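Local structure of insecticidal Delta-Endotoxin Cry8Ea1 (Bacillus Thuringiensis, 3EB7) at residues F277-G288 / K300-I311. The protein is an insecticidal toxin active against larvae of the underground pest Holotrichia parallela, and probably kills, as other three-domain Cry toxins do, by forming pores in gut-cell membranes. Numbering follows the deposited sequence.
Sequences FDFITRLSIYTG and KWIGHQISSQPI
Ile-285 lies over one face of the Trp-301 indole, and this pair belongs to the tightly packed side of an antiparallel hairpin. Ile-285 CG2 sits 3.8 Å from the centroid of the five-membered ring of Trp-301, a CH-pi contact, while the other branch, with CG1 anti to the carbonyl carbon (chi1 -55°), carries CD1 across the six-membered ring to within 3.5 Å of Trp-301 CZ3. Leu-283 reaches the end of the same indole with CD1 and leans CD2 against His-304 CD2 at 3.6 Å. The indole is also held from its edge: Trp-301 NE1 donates to His-304 ND1 (3.0 Å), and because Val-419 O takes up His-304 NE2, both imidazole nitrogens are engaged. Further along, Ile-280 CD1 and Ile-306 CD1 meet at 3.5 Å, their side chains crossing at about a right angle. Strand 414-422 packs against this apolar side.

Arg-282, Tyr-286 and Gln-305 form the more open, more polar stretch of the opposite side. Here Tyr-286 CE1 comes no nearer than 4.1 Å to Gln-305 CB, and a water links Tyr-286 OH to Gln-305 OE1. Arg-282 is exposed, its extended chain leading away from the partner strand.

The backbone register shifts by one residue at each of two classic beta bulges. At the first, Thr-281 and Arg-282 share Ser-307 O, Thr-281 N at 2.8 Å and Arg-282 N more weakly; at the second, Tyr-286 O accepts the N-H of Ile-302 while Tyr-286 N donates to Gly-303 O. The result is a twisted, bulged hairpin at the centre of a four-stranded antiparallel sheet with strand order 3-2-1-4, the Greek-key pattern characteristic of domain II of three-domain Cry toxins.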
loop_
_atom_site.group_PDB
_atom_site.type_symbol
_atom_site.label_atom_id
_atom_site.label_comp_id
_atom_site.label_asym_id
_atom_site.label_seq_id
_atom_site.Cartn_x
_atom_site.Cartn_y
_atom_site.Cartn_z
ATOM N N PHE A 277 13.001 0.724 -4.196
ATOM C CA PHE A 277 11.849 1.396 -4.792
ATOM C C PHE A 277 12.269 2.059 -6.111
ATOM O O PHE A 277 13.253 2.770 -6.151
ATOM C CB PHE A 277 11.299 2.424 -3.805
ATOM C CG PHE A 277 10.031 3.090 -4.276
ATOM C CD1 PHE A 277 8.791 2.470 -4.102
ATOM C CD2 PHE A 277 10.074 4.327 -4.906
ATOM C CE1 PHE A 277 7.605 3.083 -4.528
ATOM C CE2 PHE A 277 8.897 4.929 -5.343
ATOM C CZ PHE A 277 7.652 4.286 -5.147
ATOM N N ASP A 278 11.562 1.804 -7.202
ATOM C CA ASP A 278 12.009 2.345 -8.512
ATOM C C ASP A 278 10.894 2.898 -9.419
ATOM O O ASP A 278 9.719 2.747 -9.135
ATOM C CB ASP A 278 12.912 1.356 -9.269
ATOM C CG ASP A 278 12.217 0.046 -9.624
ATOM O OD1 ASP A 278 10.992 -0.074 -9.430
ATOM O OD2 ASP A 278 12.903 -0.882 -10.134
ATOM N N PHE A 279 11.299 3.568 -10.483
ATOM C CA PHE A 279 10.366 4.175 -11.447
ATOM C C PHE A 279 10.745 3.739 -12.836
ATOM O O PHE A 279 11.934 3.750 -13.163
ATOM C CB PHE A 279 10.418 5.707 -11.373
ATOM C CG PHE A 279 9.861 6.254 -10.096
ATOM C CD1 PHE A 279 10.714 6.552 -9.009
ATOM C CD2 PHE A 279 8.488 6.430 -9.948
ATOM C CE1 PHE A 279 10.179 7.037 -7.802
ATOM C CE2 PHE A 279 7.952 6.917 -8.767
ATOM C CZ PHE A 279 8.786 7.215 -7.695
ATOM N N ILE A 280 9.745 3.352 -13.629
ATOM C CA ILE A 280 9.944 3.048 -15.038
ATOM C C ILE A 280 10.455 4.267 -15.793
ATOM O O ILE A 280 9.949 5.370 -15.599
ATOM C CB ILE A 280 8.644 2.434 -15.705
ATOM C CG1 ILE A 280 8.919 1.954 -17.122
ATOM C CG2 ILE A 280 7.465 3.455 -15.735
ATOM C CD1 ILE A 280 7.883 0.921 -17.641
ATOM N N THR A 281 11.469 4.062 -16.642
ATOM C CA THR A 281 12.030 5.123 -17.506
ATOM C C THR A 281 11.879 4.879 -19.022
ATOM O O THR A 281 11.801 5.813 -19.827
ATOM C CB THR A 281 13.524 5.388 -17.190
ATOM O OG1 THR A 281 14.278 4.215 -17.471
ATOM C CG2 THR A 281 13.711 5.804 -15.722
ATOM N N ARG A 282 11.814 3.623 -19.424
ATOM C CA ARG A 282 11.678 3.320 -20.840
ATOM C C ARG A 282 11.106 1.931 -21.022
ATOM O O ARG A 282 11.384 1.039 -20.214
ATOM C CB ARG A 282 13.042 3.454 -21.521
ATOM C CG ARG A 282 12.967 3.652 -23.024
ATOM C CD ARG A 282 14.299 4.112 -23.649
ATOM N NE ARG A 282 14.095 4.401 -25.083
ATOM C CZ ARG A 282 13.608 5.550 -25.562
ATOM N NH1 ARG A 282 13.318 6.561 -24.724
ATOM N NH2 ARG A 282 13.424 5.689 -26.879
ATOM N N LEU A 283 10.270 1.748 -22.050
ATOM C CA LEU A 283 9.800 0.382 -22.414
ATOM C C LEU A 283 9.895 0.189 -23.920
ATOM O O LEU A 283 9.414 1.044 -24.661
ATOM C CB LEU A 283 8.325 0.244 -22.047
ATOM C CG LEU A 283 7.664 -1.014 -21.493
ATOM C CD1 LEU A 283 6.304 -1.100 -22.114
ATOM C CD2 LEU A 283 8.436 -2.254 -21.706
ATOM N N SER A 284 10.492 -0.902 -24.382
ATOM C CA SER A 284 10.417 -1.263 -25.805
ATOM C C SER A 284 9.599 -2.513 -25.939
ATOM O O SER A 284 9.881 -3.460 -25.246
ATOM C CB SER A 284 11.797 -1.562 -26.432
ATOM O OG SER A 284 12.611 -0.429 -26.396
ATOM N N ILE A 285 8.600 -2.514 -26.829
ATOM C CA ILE A 285 7.731 -3.694 -26.999
ATOM C C ILE A 285 8.033 -4.314 -28.368
ATOM O O ILE A 285 8.077 -3.619 -29.373
ATOM C CB ILE A 285 6.233 -3.311 -26.886
ATOM C CG1 ILE A 285 5.951 -2.582 -25.570
ATOM C CG2 ILE A 285 5.287 -4.517 -27.134
ATOM C CD1 ILE A 285 4.551 -1.900 -25.500
ATOM N N TYR A 286 8.263 -5.614 -28.401
ATOM C CA TYR A 286 8.564 -6.333 -29.623
ATOM C C TYR A 286 7.304 -7.118 -30.034
ATOM O O TYR A 286 6.670 -7.797 -29.214
ATOM C CB TYR A 286 9.790 -7.253 -29.404
ATOM C CG TYR A 286 11.041 -6.451 -29.064
ATOM C CD1 TYR A 286 11.306 -6.023 -27.759
ATOM C CD2 TYR A 286 11.934 -6.090 -30.055
ATOM C CE1 TYR A 286 12.444 -5.211 -27.455
ATOM C CE2 TYR A 286 13.064 -5.310 -29.774
ATOM C CZ TYR A 286 13.312 -4.867 -28.481
ATOM O OH TYR A 286 14.443 -4.110 -28.265
ATOM N N THR A 287 6.954 -6.988 -31.311
ATOM C CA THR A 287 5.720 -7.534 -31.861
ATOM C C THR A 287 5.969 -8.694 -32.844
ATOM O O THR A 287 6.891 -8.667 -33.645
ATOM C CB THR A 287 4.931 -6.406 -32.548
ATOM O OG1 THR A 287 4.700 -5.366 -31.581
ATOM C CG2 THR A 287 3.617 -6.909 -33.109
ATOM N N GLY A 288 5.137 -9.726 -32.728
ATOM C CA GLY A 288 5.080 -10.814 -33.676
ATOM C C GLY A 288 3.711 -10.863 -34.330
ATOM O O GLY A 288 2.752 -10.284 -33.857
ATOM N N LYS A 300 0.955 -9.178 -31.846
ATOM C CA LYS A 300 0.916 -9.218 -30.393
ATOM C C LYS A 300 2.283 -8.976 -29.765
ATOM O O LYS A 300 3.299 -9.121 -30.403
ATOM C CB LYS A 300 0.303 -10.546 -29.910
ATOM C CG LYS A 300 1.024 -11.782 -30.382
ATOM C CD LYS A 300 0.488 -13.029 -29.640
ATOM C CE LYS A 300 0.767 -14.365 -30.370
ATOM N NZ LYS A 300 2.203 -14.666 -30.320
ATOM N N TRP A 301 2.260 -8.601 -28.499
ATOM C CA TRP A 301 3.423 -8.360 -27.661
ATOM C C TRP A 301 4.058 -9.726 -27.360
ATOM O O TRP A 301 3.466 -10.563 -26.603
ATOM C CB TRP A 301 2.883 -7.708 -26.379
ATOM C CG TRP A 301 3.862 -7.288 -25.272
ATOM C CD1 TRP A 301 5.018 -7.935 -24.851
ATOM C CD2 TRP A 301 3.706 -6.150 -24.401
ATOM N NE1 TRP A 301 5.587 -7.234 -23.792
ATOM C CE2 TRP A 301 4.796 -6.155 -23.488
ATOM C CE3 TRP A 301 2.745 -5.133 -24.301
ATOM C CZ2 TRP A 301 4.964 -5.160 -22.517
ATOM C CZ3 TRP A 301 2.916 -4.141 -23.335
ATOM C CH2 TRP A 301 4.025 -4.171 -22.451
ATOM N N ILE A 302 5.211 -9.976 -27.988
ATOM C CA ILE A 302 5.977 -11.224 -27.792
ATOM C C ILE A 302 7.249 -11.081 -26.924
ATOM O O ILE A 302 7.911 -12.074 -26.626
ATOM C CB ILE A 302 6.380 -11.934 -29.132
ATOM C CG1 ILE A 302 7.322 -11.045 -29.962
ATOM C CG2 ILE A 302 5.170 -12.368 -29.909
ATOM C CD1 ILE A 302 7.956 -11.749 -31.207
ATOM N N GLY A 303 7.589 -9.860 -26.530
ATOM C CA GLY A 303 8.745 -9.606 -25.671
ATOM C C GLY A 303 8.870 -8.118 -25.447
ATOM O O GLY A 303 8.226 -7.328 -26.148
ATOM N N HIS A 304 9.656 -7.719 -24.452
ATOM C CA HIS A 304 9.908 -6.303 -24.173
ATOM C C HIS A 304 11.222 -6.107 -23.457
ATOM O O HIS A 304 11.803 -7.030 -22.887
ATOM C CB HIS A 304 8.760 -5.645 -23.380
ATOM C CG HIS A 304 8.578 -6.168 -21.987
ATOM N ND1 HIS A 304 7.800 -7.271 -21.700
ATOM C CD2 HIS A 304 9.038 -5.711 -20.796
ATOM C CE1 HIS A 304 7.817 -7.492 -20.398
ATOM N NE2 HIS A 304 8.535 -6.544 -19.820
ATOM N N GLN A 305 11.673 -4.872 -23.496
ATOM C CA GLN A 305 12.870 -4.436 -22.821
ATOM C C GLN A 305 12.416 -3.297 -21.925
ATOM O O GLN A 305 11.726 -2.386 -22.357
ATOM C CB GLN A 305 13.890 -3.981 -23.875
ATOM C CG GLN A 305 15.304 -4.061 -23.408
ATOM C CD GLN A 305 16.256 -3.157 -24.165
ATOM O OE1 GLN A 305 17.195 -3.634 -24.764
ATOM N NE2 GLN A 305 16.030 -1.857 -24.119
ATOM N N ILE A 306 12.738 -3.357 -20.660
ATOM C CA ILE A 306 12.218 -2.375 -19.728
ATOM C C ILE A 306 13.348 -1.779 -18.913
ATOM O O ILE A 306 14.234 -2.497 -18.454
ATOM C CB ILE A 306 11.091 -2.984 -18.799
ATOM C CG1 ILE A 306 10.544 -1.915 -17.826
ATOM C CG2 ILE A 306 11.584 -4.255 -18.046
ATOM C CD1 ILE A 306 9.229 -2.310 -17.180
ATOM N N SER A 307 13.321 -0.457 -18.743
ATOM C CA SER A 307 14.307 0.233 -17.923
ATOM C C SER A 307 13.593 0.894 -16.776
ATOM O O SER A 307 12.504 1.488 -16.953
ATOM C CB SER A 307 15.082 1.290 -18.729
ATOM O OG SER A 307 15.840 0.711 -19.785
ATOM N N SER A 308 14.211 0.787 -15.597
ATOM C CA SER A 308 13.784 1.505 -14.384
ATOM C C SER A 308 14.963 2.058 -13.604
ATOM O O SER A 308 16.146 1.696 -13.829
ATOM C CB SER A 308 12.979 0.585 -13.463
ATOM O OG SER A 308 13.678 -0.627 -13.226
ATOM N N GLN A 309 14.617 2.873 -12.616
ATOM C CA GLN A 309 15.565 3.660 -11.883
ATOM C C GLN A 309 15.061 3.968 -10.487
ATOM O O GLN A 309 14.003 4.576 -10.360
ATOM C CB GLN A 309 15.749 4.991 -12.631
ATOM C CG GLN A 309 17.010 5.646 -12.265
ATOM C CD GLN A 309 17.094 7.069 -12.738
ATOM O OE1 GLN A 309 17.987 7.802 -12.332
ATOM N NE2 GLN A 309 16.194 7.464 -13.599
ATOM N N PRO A 310 15.856 3.619 -9.442
ATOM C CA PRO A 310 15.679 4.111 -8.058
ATOM C C PRO A 310 15.845 5.640 -8.014
ATOM O O PRO A 310 16.520 6.215 -8.895
ATOM C CB PRO A 310 16.849 3.460 -7.273
ATOM C CG PRO A 310 17.386 2.400 -8.119
ATOM C CD PRO A 310 17.049 2.758 -9.566
ATOM N N ILE A 311 15.317 6.292 -6.980
ATOM C CA ILE A 311 15.430 7.756 -6.904
ATOM C C ILE A 311 16.904 8.205 -6.882
ATOM O O ILE A 311 17.650 7.956 -5.920
ATOM C CB ILE A 311 14.608 8.359 -5.752
ATOM C CG1 ILE A 311 13.113 8.048 -5.918
ATOM C CG2 ILE A 311 14.800 9.877 -5.667
ATOM C CD1 ILE A 311 12.298 8.251 -4.636
HETATM O O HOH W 1 14.583 4.777 -4.845
HETATM O O HOH W 2 16.150 -5.463 -26.256
#